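Local coordinates for protein phosphoglycerate kinase (Coxiella burnetii, PDB 4NG4) that catalyses the reversible transfer of a phosphate group between 1,3-bisphosphoglycerate and ADP, giving 3-phosphoglycerate and ATP in glycolysis, at residues L20-K25 / C144-M149; V197-G202 / K312-A317; P74-F79 / K127-N132; V273-E278 / T286-D291; L136-A141 / A166-L171. All coordinates share one frame; numbering follows the deposited sequence.

The five contacts fall into two groups on opposite sides of the chain's centre, as expected for a two-lobed kinase. Contacts 1, 3 and 5 belong to the lobe built on the parallel sheet that includes strands 26-31 and 146-149, where substrate binding is predicted; contacts 2 and 4 belong to the nucleotide lobe. Contacts 1 and 5, with centres about 13 Å apart, meet where Phe147 N and Leu171 O lie 2.8 Å apart. Contact 3, about 17 Å from contact 5 between centres, touches it through Leu136. Contact 2 ends at the bound ADP; contact 4 is centred about 22 Å away, its Val273 side chain about 8 Å from ADP, that of Ile274 about 7 Å from magnesium.

Contact 1: residues L20-K25 / C144-M149; sequences LNLHNK and CDIFVM
Lys25 and Asp145 have the nearest CA atoms, 6.3 Å apart, where the type II beta turn from Leu22 to Lys25 comes up to the start of strand 146-149. That turn is closed by a hydrogen bond from Lys25 N to Leu22 O. Across the contact the main apolar side chain is that of Ile146. Its CG1 stands anti to the carbonyl carbon (chi1 -57°), which carries CD1 out between two side chains of the turn. On one of them CD1 meets Lys25 CD at 3.6 Å; on the other it touches Leu22 CD2 at 3.8 Å. Both Lys25 and Leu22 cross the isoleucine at about a right angle, so the methyl is met by the flank of an extended lysine chain and by one branch of the leucine. Asp145 OD2 lies 3.8 Å from Lys25 CA and accepts a hydrogen bond from Arg26 N. Its OD1 is 5.5 Å from Lys25 NZ, so any attraction between these charges is probably modest. In the six-stranded parallel sheet of the Rossmann-like N-terminal lobe, the turn leads straight into strand 26-31, whose Arg26 and Met28 bond to the backbone of Ile146. Strand 171-174 flanks strand 146-149 on its other edge, and its Leu171 packs against both Lys25 and Ile146.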
# COMPACT_ATOMS: atom_id res chain seq x y z
N LEU A 20 6.41 -16.17 -20.36
CA LEU A 20 6.40 -15.72 -21.75
C LEU A 20 7.81 -15.60 -22.33
O LEU A 20 8.77 -15.31 -21.62
CB LEU A 20 5.68 -14.37 -21.86
CG LEU A 20 4.20 -14.39 -21.48
CD1 LEU A 20 3.69 -12.95 -21.18
CD2 LEU A 20 3.36 -15.07 -22.57
N ASN A 21 7.90 -15.81 -23.64
CA ASN A 21 9.17 -15.78 -24.36
C ASN A 21 9.45 -14.39 -24.94
O ASN A 21 8.72 -13.92 -25.81
CB ASN A 21 9.14 -16.83 -25.46
CG ASN A 21 10.15 -16.56 -26.54
OD1 ASN A 21 11.32 -16.93 -26.43
ND2 ASN A 21 9.69 -15.92 -27.61
N LEU A 22 10.51 -13.75 -24.45
CA LEU A 22 10.80 -12.33 -24.76
C LEU A 22 11.94 -12.13 -25.77
O LEU A 22 12.33 -10.99 -26.05
CB LEU A 22 11.15 -11.57 -23.47
CG LEU A 22 10.32 -11.89 -22.23
CD1 LEU A 22 10.62 -10.87 -21.13
CD2 LEU A 22 8.84 -11.92 -22.54
N HIS A 23 12.46 -13.23 -26.30
CA HIS A 23 13.56 -13.19 -27.27
C HIS A 23 13.22 -12.25 -28.43
O HIS A 23 12.28 -12.48 -29.18
CB HIS A 23 13.84 -14.60 -27.82
CG HIS A 23 15.20 -14.77 -28.42
ND1 HIS A 23 15.92 -15.93 -28.29
CD2 HIS A 23 15.98 -13.93 -29.14
CE1 HIS A 23 17.08 -15.80 -28.89
NE2 HIS A 23 17.14 -14.59 -29.42
N ASN A 24 13.99 -11.16 -28.53
CA ASN A 24 13.96 -10.25 -29.68
C ASN A 24 12.64 -9.48 -29.85
O ASN A 24 12.40 -8.89 -30.90
CB ASN A 24 14.29 -11.01 -30.97
CG ASN A 24 15.16 -10.21 -31.91
OD1 ASN A 24 14.70 -9.29 -32.59
ND2 ASN A 24 16.44 -10.56 -31.96
N LYS A 25 11.80 -9.49 -28.82
CA LYS A 25 10.51 -8.82 -28.90
C LYS A 25 10.62 -7.39 -28.37
O LYS A 25 11.58 -7.04 -27.68
CB LYS A 25 9.45 -9.61 -28.12
CG LYS A 25 8.94 -10.85 -28.86
CD LYS A 25 7.66 -11.37 -28.22
CE LYS A 25 6.87 -12.30 -29.14
NZ LYS A 25 5.47 -12.45 -28.65
N CYS A 144 4.25 -1.97 -29.16
CA CYS A 144 4.87 -3.13 -28.53
C CYS A 144 4.21 -4.47 -28.87
O CYS A 144 3.02 -4.55 -29.19
CB CYS A 144 4.88 -2.95 -27.01
SG CYS A 144 3.34 -3.44 -26.24
N ASP A 145 5.01 -5.53 -28.79
CA ASP A 145 4.52 -6.90 -28.90
C ASP A 145 3.89 -7.33 -27.58
O ASP A 145 2.79 -7.88 -27.57
CB ASP A 145 5.67 -7.86 -29.23
CG ASP A 145 6.28 -7.61 -30.58
OD1 ASP A 145 5.57 -7.79 -31.59
OD2 ASP A 145 7.48 -7.24 -30.63
N ILE A 146 4.61 -7.09 -26.48
CA ILE A 146 4.17 -7.48 -25.15
C ILE A 146 4.15 -6.29 -24.19
O ILE A 146 5.07 -5.46 -24.20
CB ILE A 146 5.08 -8.57 -24.53
CG1 ILE A 146 5.15 -9.81 -25.43
CG2 ILE A 146 4.58 -8.96 -23.15
CD1 ILE A 146 6.17 -10.80 -24.99
N PHE A 147 3.10 -6.21 -23.37
CA PHE A 147 3.01 -5.23 -22.30
C PHE A 147 3.13 -5.92 -20.95
O PHE A 147 2.44 -6.90 -20.70
CB PHE A 147 1.69 -4.46 -22.36
CG PHE A 147 1.51 -3.47 -21.24
CD1 PHE A 147 2.42 -2.43 -21.07
CD2 PHE A 147 0.44 -3.57 -20.36
CE1 PHE A 147 2.26 -1.51 -20.06
CE2 PHE A 147 0.28 -2.66 -19.34
CZ PHE A 147 1.20 -1.62 -19.19
N VAL A 148 4.00 -5.39 -20.09
CA VAL A 148 4.21 -5.93 -18.75
C VAL A 148 3.83 -4.88 -17.70
O VAL A 148 4.55 -3.90 -17.52
CB VAL A 148 5.67 -6.34 -18.56
CG1 VAL A 148 5.85 -7.03 -17.22
CG2 VAL A 148 6.10 -7.26 -19.66
N MET A 149 2.68 -5.08 -17.04
CA MET A 149 2.28 -4.23 -15.93
C MET A 149 3.01 -4.67 -14.69
O MET A 149 2.64 -5.67 -14.07
CB MET A 149 0.76 -4.28 -15.69
CG MET A 149 0.26 -3.40 -14.52
SD MET A 149 0.98 -1.75 -14.48
CE MET A 149 -0.25 -0.84 -13.57

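Contact 2: residues V197-G202 / K312-A317; sequences VAVVGG and KLMAQA. With ADP (adenosine-5'-diphosphate), chain E.
Val197 meets Met314 and Ala317 in the nucleotide lobe, a Rossmann-like alpha/beta domain where helix 304-316 packs on a strand of the central parallel sheet. The two valine branches divide the work. CG1 touches Met314 CE at 3.9 Å, while CG2, standing anti to the carbonyl carbon, faces Ala317 CB at 4.1 Å and Leu313 O at 3.9 Å. The methionine crosses Val197 at about a right angle, and the bend at its second torsion (chi2 -39°) brings CE back to that CG1 methyl. The axes of the short segments 197-202 and 312-316 pass 9.6 Å apart, their directions 140° from each other. In the next shell, Leu341, Ala344 and Val345 of helix 336-347 pack on Met314, and Ile223 comes to it from strand 221-226. The helix then runs into strand 319-323, whose Thr319 and Val321 bond to the backbone of Val197. Met314 O is hydrogen-bonded to Ser348 OG. Followed in the other direction, strand 196-202 leads from this apolar patch to the ADP pocket at Gly201 and Gly202, where Gly201 O accepts a hydrogen bond from Lys208 NZ, which is also bonded to the nucleotide.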
# COMPACT_ATOMS: atom_id res chain seq x y z
N VAL A 197 -5.03 -12.66 11.98
CA VAL A 197 -5.37 -11.46 12.75
C VAL A 197 -5.12 -10.19 11.96
O VAL A 197 -4.11 -10.06 11.27
CB VAL A 197 -4.56 -11.38 14.05
CG1 VAL A 197 -4.91 -10.12 14.80
CG2 VAL A 197 -4.84 -12.58 14.91
N ALA A 198 -6.03 -9.23 12.06
CA ALA A 198 -5.91 -7.98 11.32
C ALA A 198 -5.98 -6.83 12.30
O ALA A 198 -7.00 -6.66 12.97
CB ALA A 198 -7.02 -7.87 10.30
N VAL A 199 -4.91 -6.06 12.40
CA VAL A 199 -4.87 -4.83 13.20
C VAL A 199 -5.10 -3.63 12.29
O VAL A 199 -4.44 -3.48 11.27
CB VAL A 199 -3.49 -4.67 13.88
CG1 VAL A 199 -3.46 -3.47 14.79
CG2 VAL A 199 -3.13 -5.95 14.62
N VAL A 200 -6.04 -2.76 12.66
CA VAL A 200 -6.43 -1.63 11.81
C VAL A 200 -6.54 -0.37 12.66
O VAL A 200 -7.40 -0.28 13.54
CB VAL A 200 -7.77 -1.92 11.09
CG1 VAL A 200 -8.34 -0.65 10.43
CG2 VAL A 200 -7.58 -3.06 10.09
N GLY A 201 -5.64 0.58 12.41
CA GLY A 201 -5.55 1.80 13.19
C GLY A 201 -5.55 3.03 12.31
O GLY A 201 -5.37 2.95 11.09
N GLY A 202 -5.77 4.19 12.91
CA GLY A 202 -5.86 5.40 12.14
C GLY A 202 -6.75 6.46 12.74
O GLY A 202 -7.35 6.26 13.81
N LYS A 312 -0.88 -11.21 23.02
CA LYS A 312 -1.30 -12.62 23.00
C LYS A 312 -1.74 -13.04 21.61
O LYS A 312 -1.31 -14.07 21.11
CB LYS A 312 -2.41 -12.87 24.03
CG LYS A 312 -2.81 -14.35 24.25
CD LYS A 312 -3.51 -14.55 25.62
CE LYS A 312 -4.11 -15.96 25.82
NZ LYS A 312 -3.10 -17.06 25.71
N LEU A 313 -2.59 -12.23 20.98
CA LEU A 313 -3.16 -12.58 19.68
C LEU A 313 -2.08 -12.63 18.57
O LEU A 313 -2.16 -13.46 17.65
CB LEU A 313 -4.30 -11.63 19.31
CG LEU A 313 -5.49 -11.57 20.27
CD1 LEU A 313 -6.49 -10.46 19.94
CD2 LEU A 313 -6.17 -12.92 20.32
N MET A 314 -1.08 -11.74 18.66
CA MET A 314 0.04 -11.76 17.72
C MET A 314 0.88 -13.02 17.90
O MET A 314 1.26 -13.67 16.90
CB MET A 314 0.93 -10.52 17.87
CG MET A 314 0.23 -9.19 17.53
SD MET A 314 -0.89 -9.24 16.13
CE MET A 314 -2.16 -8.14 16.73
N ALA A 315 1.18 -13.37 19.15
CA ALA A 315 2.01 -14.54 19.47
C ALA A 315 1.37 -15.87 19.01
O ALA A 315 2.04 -16.81 18.61
CB ALA A 315 2.31 -14.57 20.96
N GLN A 316 0.04 -15.90 19.06
CA GLN A 316 -0.73 -17.08 18.70
C GLN A 316 -1.07 -17.13 17.22
O GLN A 316 -1.56 -18.15 16.73
CB GLN A 316 -2.02 -17.09 19.50
CG GLN A 316 -1.82 -17.28 20.99
CD GLN A 316 -3.09 -17.06 21.79
OE1 GLN A 316 -4.03 -16.39 21.32
NE2 GLN A 316 -3.13 -17.61 23.01
N ALA A 317 -0.82 -16.03 16.51
CA ALA A 317 -1.27 -15.86 15.13
C ALA A 317 -0.43 -16.68 14.17
O ALA A 317 0.78 -16.84 14.36
CB ALA A 317 -1.21 -14.40 14.74
PB ADP E . -1.50 4.62 8.13
O1B ADP E . -0.31 3.99 8.82
O2B ADP E . -1.14 5.84 7.31
O3B ADP E . -2.40 3.63 7.44
PA ADP E . -3.70 6.08 9.25
O1A ADP E . -3.59 6.94 8.02
O2A ADP E . -4.92 5.21 9.39
O3A ADP E . -2.39 5.14 9.38
O5' ADP E . -3.62 7.10 10.51
C5' ADP E . -2.52 7.09 11.44
C4' ADP E . -2.29 8.49 12.01
O4' ADP E . -3.35 8.82 12.91
C3' ADP E . -0.97 8.58 12.77
O3' ADP E . -0.11 9.57 12.19
C2' ADP E . -1.35 8.90 14.21
O2' ADP E . -0.56 9.94 14.79
C1' ADP E . -2.83 9.30 14.16
N9 ADP E . -3.59 8.77 15.34
C8 ADP E . -3.74 7.47 15.68
N7 ADP E . -4.48 7.36 16.82
C5 ADP E . -4.81 8.61 17.23
C6 ADP E . -5.57 9.21 18.34
N6 ADP E . -6.16 8.45 19.30
N1 ADP E . -5.67 10.57 18.37
C2 ADP E . -5.10 11.37 17.44
N3 ADP E . -4.40 10.89 16.40
C4 ADP E . -4.21 9.54 16.24

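Contact 3: residues P74-F79 / K127-N132; sequences PEEGKF and KGENEN
Glu76 points its carboxylate across at the backbone of Gly128 and Asn130, one oxygen to each N-H. OE1 accepts from Asn130 N at 2.8 Å, met on the syn side and 18° out of the carboxylate plane. OE2 takes Gly128 N at 3.2 Å, but here the donor stands well above that plane, 73° out of it. Two donors arriving in such different directions would limit both the position and the rotation of the group. The chain behind it is extended beyond CG (chi2 172°), so the glutamate reaches over as a straight arm whose CB lies 4.1 Å from Lys127 CA. Two turns face each other: Glu76 is the second residue of a type II beta turn from Glu75 to Lys78, and Asn130 the second of a type I turn from Glu129 to Asn132. They lie in the loops after strands 64-69 and 117-120 of the parallel sheet respectively; the Glu129 side chain is near those of Arg124 and His70, predicted to bind substrate. The Asn130 side chain crosses Glu76 at about a right angle, its amide plane 50° from the carboxylate. Glu129 instead leads its tip away, and its OE2 accepts from Ser161 N at the start of helix 160-168.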
# COMPACT_ATOMS: atom_id res chain seq x y z
N PRO A 74 2.35 16.43 -13.68
CA PRO A 74 2.49 17.50 -14.66
C PRO A 74 1.14 17.86 -15.28
O PRO A 74 0.17 17.13 -15.09
CB PRO A 74 3.40 16.87 -15.70
CG PRO A 74 3.04 15.45 -15.67
CD PRO A 74 2.78 15.13 -14.23
N GLU A 75 1.10 18.98 -16.01
CA GLU A 75 -0.07 19.36 -16.81
C GLU A 75 -0.02 18.60 -18.14
O GLU A 75 0.93 18.73 -18.92
CB GLU A 75 -0.10 20.89 -17.05
CG GLU A 75 -1.16 21.37 -18.07
CD GLU A 75 -1.17 22.87 -18.27
OE1 GLU A 75 -0.92 23.61 -17.31
OE2 GLU A 75 -1.44 23.31 -19.41
N GLU A 76 -1.03 17.77 -18.38
CA GLU A 76 -1.06 16.97 -19.60
C GLU A 76 -0.91 17.87 -20.83
O GLU A 76 -1.68 18.80 -21.05
CB GLU A 76 -2.33 16.12 -19.69
CG GLU A 76 -2.16 14.81 -18.98
CD GLU A 76 -3.44 14.00 -18.86
OE1 GLU A 76 -3.41 12.98 -18.13
OE2 GLU A 76 -4.46 14.36 -19.49
N GLY A 77 0.14 17.58 -21.60
CA GLY A 77 0.45 18.31 -22.83
C GLY A 77 1.48 19.39 -22.63
O GLY A 77 1.90 19.99 -23.60
N LYS A 78 1.89 19.64 -21.39
CA LYS A 78 2.83 20.71 -21.08
C LYS A 78 4.11 20.14 -20.50
O LYS A 78 4.20 19.86 -19.30
CB LYS A 78 2.19 21.69 -20.11
CG LYS A 78 3.04 22.92 -19.78
CD LYS A 78 2.58 23.52 -18.45
CE LYS A 78 2.97 24.96 -18.29
NZ LYS A 78 1.96 25.72 -17.49
N PHE A 79 5.11 19.98 -21.37
CA PHE A 79 6.42 19.50 -20.96
C PHE A 79 7.13 20.51 -20.06
O PHE A 79 7.24 21.70 -20.39
CB PHE A 79 7.30 19.17 -22.17
CG PHE A 79 8.73 18.85 -21.81
CD1 PHE A 79 9.03 17.67 -21.16
CD2 PHE A 79 9.75 19.73 -22.10
CE1 PHE A 79 10.35 17.37 -20.81
CE2 PHE A 79 11.05 19.43 -21.77
CZ PHE A 79 11.36 18.25 -21.12
N LYS A 127 -1.52 14.19 -23.28
CA LYS A 127 -2.97 14.43 -23.38
C LYS A 127 -3.69 13.07 -23.39
O LYS A 127 -3.54 12.30 -24.35
CB LYS A 127 -3.33 15.17 -24.69
CG LYS A 127 -3.39 16.71 -24.63
CD LYS A 127 -3.89 17.27 -25.97
CE LYS A 127 -4.21 18.77 -25.95
NZ LYS A 127 -3.17 19.59 -26.63
N GLY A 128 -4.42 12.78 -22.30
CA GLY A 128 -5.30 11.61 -22.24
C GLY A 128 -4.93 10.47 -21.31
O GLY A 128 -5.70 9.51 -21.16
N GLU A 129 -3.78 10.55 -20.66
CA GLU A 129 -3.36 9.53 -19.71
C GLU A 129 -4.36 9.37 -18.57
O GLU A 129 -4.84 8.27 -18.30
CB GLU A 129 -1.97 9.86 -19.13
CG GLU A 129 -1.58 9.09 -17.87
CD GLU A 129 -1.18 7.64 -18.13
OE1 GLU A 129 -0.23 7.17 -17.47
OE2 GLU A 129 -1.80 6.98 -18.99
N ASN A 130 -4.65 10.47 -17.90
CA ASN A 130 -5.56 10.44 -16.75
C ASN A 130 -7.02 9.99 -17.03
O ASN A 130 -7.68 9.44 -16.14
CB ASN A 130 -5.53 11.79 -16.04
CG ASN A 130 -6.59 11.88 -15.03
OD1 ASN A 130 -6.48 11.28 -13.96
ND2 ASN A 130 -7.67 12.59 -15.36
N GLU A 131 -7.52 10.19 -18.25
CA GLU A 131 -8.87 9.75 -18.62
C GLU A 131 -8.89 8.32 -19.21
O GLU A 131 -9.95 7.82 -19.58
CB GLU A 131 -9.47 10.67 -19.68
CG GLU A 131 -9.96 12.02 -19.21
CD GLU A 131 -10.36 12.90 -20.41
OE1 GLU A 131 -10.48 12.35 -21.54
OE2 GLU A 131 -10.53 14.13 -20.22
N ASN A 132 -7.72 7.69 -19.32
CA ASN A 132 -7.63 6.38 -19.97
C ASN A 132 -8.26 6.42 -21.34
O ASN A 132 -9.08 5.59 -21.69
CB ASN A 132 -8.28 5.31 -19.11
CG ASN A 132 -7.83 3.91 -19.47
OD1 ASN A 132 -6.64 3.67 -19.67
ND2 ASN A 132 -8.78 2.98 -19.53

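Contact 4: residues V273-E278 / T286-D291; sequences VIVADE and TVKNID
Lys288 and Val273 pair in a beta hairpin formed by strands 272-276 and 286-289, the latter at one edge of a three-stranded antiparallel sheet. Followed outward, the lysine starts with CB 4.0 Å from Val273 O. CG then comes within 4.1 Å of Val275 CG2. CD, the next atom, has the same methyl at 3.9 Å, and CE is still 4.0 Å from Val275 CG2. The extended chain thus passes the valine branch at about a right angle, with CG, CD and CE all packed against one methyl. NZ carries on beyond the strand pair to a salt bridge with Glu297 OE1 and a hydrogen bond to Ala292 O, so the apolar shaft packs on the sheet while the charge is held outside it. Val273 pairs with Lys288 and Val275 with Thr286 as hydrogen-bonded pairs, all four side chains on one face. The bond from Val275 N to Thr286 O, 3.0 Å long, is nearly straight at the hydrogen (171°). Ile274 and Val287, a non-hydrogen-bonded pair, occupy the other face and touch through Ile274 CD1 and Val287 CG2 at 3.8 Å. On its far side strand 272-276 bonds to strand 298-300. At the end of strand 286-289 the chain bends in an Asx turn, in which Asn289 OD1 accepts from Asp291 N at 3.2 Å.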
# COMPACT_ATOMS: atom_id res chain seq x y z
N VAL A 273 -6.21 2.76 28.73
CA VAL A 273 -5.65 3.77 27.80
C VAL A 273 -4.75 4.76 28.53
O VAL A 273 -4.82 4.88 29.75
CB VAL A 273 -6.77 4.59 27.12
CG1 VAL A 273 -7.58 3.74 26.15
CG2 VAL A 273 -7.68 5.22 28.16
N ILE A 274 -3.91 5.49 27.80
CA ILE A 274 -3.17 6.57 28.45
C ILE A 274 -3.66 7.92 27.96
O ILE A 274 -3.71 8.18 26.76
CB ILE A 274 -1.65 6.47 28.30
CG1 ILE A 274 -0.97 7.55 29.12
CG2 ILE A 274 -1.25 6.63 26.87
CD1 ILE A 274 0.36 7.09 29.75
N VAL A 275 -4.01 8.76 28.92
CA VAL A 275 -4.67 10.02 28.64
C VAL A 275 -3.85 11.18 29.17
O VAL A 275 -3.05 11.03 30.07
CB VAL A 275 -6.10 10.08 29.28
CG1 VAL A 275 -6.90 8.85 28.92
CG2 VAL A 275 -6.04 10.21 30.78
N ALA A 276 -4.06 12.34 28.56
CA ALA A 276 -3.45 13.59 28.98
C ALA A 276 -4.43 14.68 28.60
O ALA A 276 -5.35 14.43 27.82
CB ALA A 276 -2.12 13.80 28.29
N ASP A 277 -4.24 15.87 29.14
CA ASP A 277 -5.14 16.99 28.84
C ASP A 277 -4.55 17.96 27.81
O ASP A 277 -5.12 19.02 27.55
CB ASP A 277 -5.58 17.70 30.13
CG ASP A 277 -4.53 18.64 30.68
OD1 ASP A 277 -3.33 18.48 30.36
OD2 ASP A 277 -4.92 19.56 31.45
N GLU A 278 -3.41 17.59 27.22
CA GLU A 278 -2.80 18.32 26.11
C GLU A 278 -1.80 17.38 25.44
O GLU A 278 -1.14 16.62 26.14
CB GLU A 278 -2.12 19.63 26.59
CG GLU A 278 -0.70 19.48 27.16
CD GLU A 278 -0.19 20.74 27.86
OE1 GLU A 278 -1.02 21.59 28.23
OE2 GLU A 278 1.05 20.85 28.04
N THR A 286 -1.35 9.72 32.01
CA THR A 286 -1.98 8.95 33.08
C THR A 286 -2.65 7.69 32.56
O THR A 286 -3.50 7.76 31.68
CB THR A 286 -3.05 9.77 33.77
OG1 THR A 286 -2.47 11.00 34.22
CG2 THR A 286 -3.65 9.00 34.94
N VAL A 287 -2.28 6.54 33.11
CA VAL A 287 -2.86 5.26 32.71
C VAL A 287 -4.17 5.04 33.48
O VAL A 287 -4.22 5.19 34.69
CB VAL A 287 -1.89 4.08 32.92
CG1 VAL A 287 -2.56 2.77 32.49
CG2 VAL A 287 -0.60 4.32 32.14
N LYS A 288 -5.21 4.68 32.73
CA LYS A 288 -6.58 4.73 33.22
C LYS A 288 -7.37 3.56 32.69
O LYS A 288 -7.08 3.01 31.63
CB LYS A 288 -7.28 6.00 32.71
CG LYS A 288 -6.97 7.27 33.49
CD LYS A 288 -8.12 8.27 33.43
CE LYS A 288 -7.84 9.48 34.30
NZ LYS A 288 -9.05 10.26 34.63
N ASN A 289 -8.40 3.20 33.45
CA ASN A 289 -9.43 2.35 32.91
C ASN A 289 -10.36 3.21 32.08
O ASN A 289 -10.69 4.36 32.45
CB ASN A 289 -10.21 1.66 34.03
CG ASN A 289 -10.98 0.44 33.54
OD1 ASN A 289 -11.82 0.53 32.62
ND2 ASN A 289 -10.70 -0.72 34.15
N ILE A 290 -10.78 2.66 30.96
CA ILE A 290 -11.78 3.30 30.12
C ILE A 290 -12.93 3.92 30.94
O ILE A 290 -13.45 4.98 30.57
CB ILE A 290 -12.26 2.27 29.09
CG1 ILE A 290 -13.29 2.86 28.14
CG2 ILE A 290 -12.81 1.01 29.79
CD1 ILE A 290 -13.75 1.83 27.12
N ASP A 291 -13.32 3.29 32.06
CA ASP A 291 -14.28 3.86 33.02
C ASP A 291 -13.96 5.30 33.37
O ASP A 291 -14.85 6.15 33.41
CB ASP A 291 -14.24 3.10 34.36
CG ASP A 291 -14.55 1.62 34.24
OD1 ASP A 291 -15.39 1.23 33.39
OD2 ASP A 291 -13.96 0.84 35.02

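Contact 5: residues L136-A141 / A166-L171; sequences LAKRMA and AAYAKL
Lys170 NZ lies 3.6 Å from Ala141 O near the end of helix 134-142 and is hydrogen-bonded to Cys144 O just beyond it. The lysine bends at its second and third torsions (chi3 -79°), folding its tip back toward the helix, and its CE also approaches Ala141 O at 3.7 Å. The larger part of the contact is the Tyr168 ring, from the C-terminal part of helix 160-168. Lys138 lays its extended chain over one face, in a CH-pi contact with CG 4.2 Å from the ring centroid and 17° off the normal. Further along the same chain, CE passes 4.1 Å from Tyr168 CE1. Lys138 NZ is 5.6 Å from the ring centroid, a long cation-pi approach and at most weakly attractive. Ala167 CB lies over the opposite face, so the ring is sandwiched between a neighbouring methyl and the lysine shaft. Ala137 CB reaches Tyr168 CD2 at 4.2 Å. Deeper in, Ala141 CB abuts Tyr168 CB at 4.0 Å, and small side chains let segment 166-171 approach helix 134-142: the CA atoms of Ala141 and Ala169 are 4.5 Å apart. Grip is therefore divided: apolar surface joins helix 134-142 to segment 166-171, while the positive charge of Lys170 sits beside carbonyl oxygens near a helix C-terminus, where the local dipole would probably favour it.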
# COMPACT_ATOMS: atom_id res chain seq x y z
N LEU A 136 -5.36 7.10 -27.35
CA LEU A 136 -4.02 7.08 -26.76
C LEU A 136 -3.56 5.67 -26.43
O LEU A 136 -2.41 5.32 -26.67
CB LEU A 136 -3.99 7.93 -25.48
CG LEU A 136 -2.73 7.85 -24.61
CD1 LEU A 136 -1.43 7.97 -25.41
CD2 LEU A 136 -2.78 8.91 -23.53
N ALA A 137 -4.46 4.88 -25.85
CA ALA A 137 -4.15 3.53 -25.41
C ALA A 137 -3.82 2.63 -26.59
O ALA A 137 -2.83 1.91 -26.56
CB ALA A 137 -5.30 2.94 -24.62
N LYS A 138 -4.66 2.66 -27.62
CA LYS A 138 -4.42 1.87 -28.83
C LYS A 138 -3.04 2.18 -29.42
O LYS A 138 -2.35 1.29 -29.90
CB LYS A 138 -5.52 2.12 -29.86
CG LYS A 138 -6.84 1.47 -29.52
CD LYS A 138 -7.97 2.03 -30.37
CE LYS A 138 -9.26 1.21 -30.20
NZ LYS A 138 -10.43 1.82 -30.91
N ARG A 139 -2.64 3.44 -29.35
CA ARG A 139 -1.37 3.89 -29.91
C ARG A 139 -0.20 3.33 -29.11
O ARG A 139 0.81 2.93 -29.69
CB ARG A 139 -1.32 5.43 -29.92
CG ARG A 139 -0.47 6.04 -31.03
CD ARG A 139 -1.01 7.42 -31.42
NE ARG A 139 -1.24 8.29 -30.25
CZ ARG A 139 -1.95 9.42 -30.26
NH1 ARG A 139 -2.51 9.87 -31.39
NH2 ARG A 139 -2.09 10.13 -29.14
N MET A 140 -0.33 3.32 -27.79
CA MET A 140 0.65 2.68 -26.91
C MET A 140 0.75 1.19 -27.21
O MET A 140 1.84 0.62 -27.17
CB MET A 140 0.27 2.89 -25.43
CG MET A 140 0.32 4.34 -24.92
SD MET A 140 0.25 4.47 -23.11
CE MET A 140 0.56 6.20 -22.87
N ALA A 141 -0.39 0.56 -27.50
CA ALA A 141 -0.46 -0.87 -27.79
C ALA A 141 0.16 -1.22 -29.15
O ALA A 141 0.66 -2.33 -29.35
CB ALA A 141 -1.89 -1.35 -27.75
N ALA A 166 -3.08 -2.14 -21.70
CA ALA A 166 -3.23 -3.59 -21.48
C ALA A 166 -4.51 -4.14 -22.11
O ALA A 166 -4.56 -5.32 -22.48
CB ALA A 166 -3.19 -3.92 -20.00
N ALA A 167 -5.54 -3.30 -22.23
CA ALA A 167 -6.78 -3.71 -22.85
C ALA A 167 -6.59 -4.06 -24.33
O ALA A 167 -7.23 -4.99 -24.83
CB ALA A 167 -7.84 -2.62 -22.70
N TYR A 168 -5.69 -3.34 -25.01
CA TYR A 168 -5.51 -3.46 -26.47
C TYR A 168 -4.11 -3.94 -26.95
O TYR A 168 -3.81 -3.88 -28.14
CB TYR A 168 -5.81 -2.11 -27.15
CG TYR A 168 -7.17 -1.53 -26.82
CD1 TYR A 168 -8.32 -2.05 -27.41
CD2 TYR A 168 -7.30 -0.47 -25.93
CE1 TYR A 168 -9.58 -1.53 -27.12
CE2 TYR A 168 -8.56 0.07 -25.62
CZ TYR A 168 -9.69 -0.47 -26.23
OH TYR A 168 -10.94 0.04 -25.95
N ALA A 169 -3.27 -4.41 -26.03
CA ALA A 169 -1.92 -4.88 -26.38
C ALA A 169 -1.95 -6.35 -26.80
O ALA A 169 -2.59 -7.16 -26.14
CB ALA A 169 -0.97 -4.68 -25.21
N LYS A 170 -1.25 -6.67 -27.90
CA LYS A 170 -1.16 -8.05 -28.44
C LYS A 170 -1.06 -9.12 -27.37
O LYS A 170 -1.78 -10.11 -27.40
CB LYS A 170 0.08 -8.18 -29.34
CG LYS A 170 -0.15 -7.91 -30.83
CD LYS A 170 1.01 -7.12 -31.47
CE LYS A 170 0.89 -5.62 -31.12
NZ LYS A 170 1.98 -4.78 -31.71
N LEU A 171 -0.17 -8.89 -26.41
CA LEU A 171 0.09 -9.81 -25.32
C LEU A 171 0.29 -8.99 -24.04
O LEU A 171 1.12 -8.08 -24.02
CB LEU A 171 1.33 -10.65 -25.68
CG LEU A 171 1.36 -12.16 -25.43
CD1 LEU A 171 -0.02 -12.78 -25.36
CD2 LEU A 171 2.21 -12.87 -26.50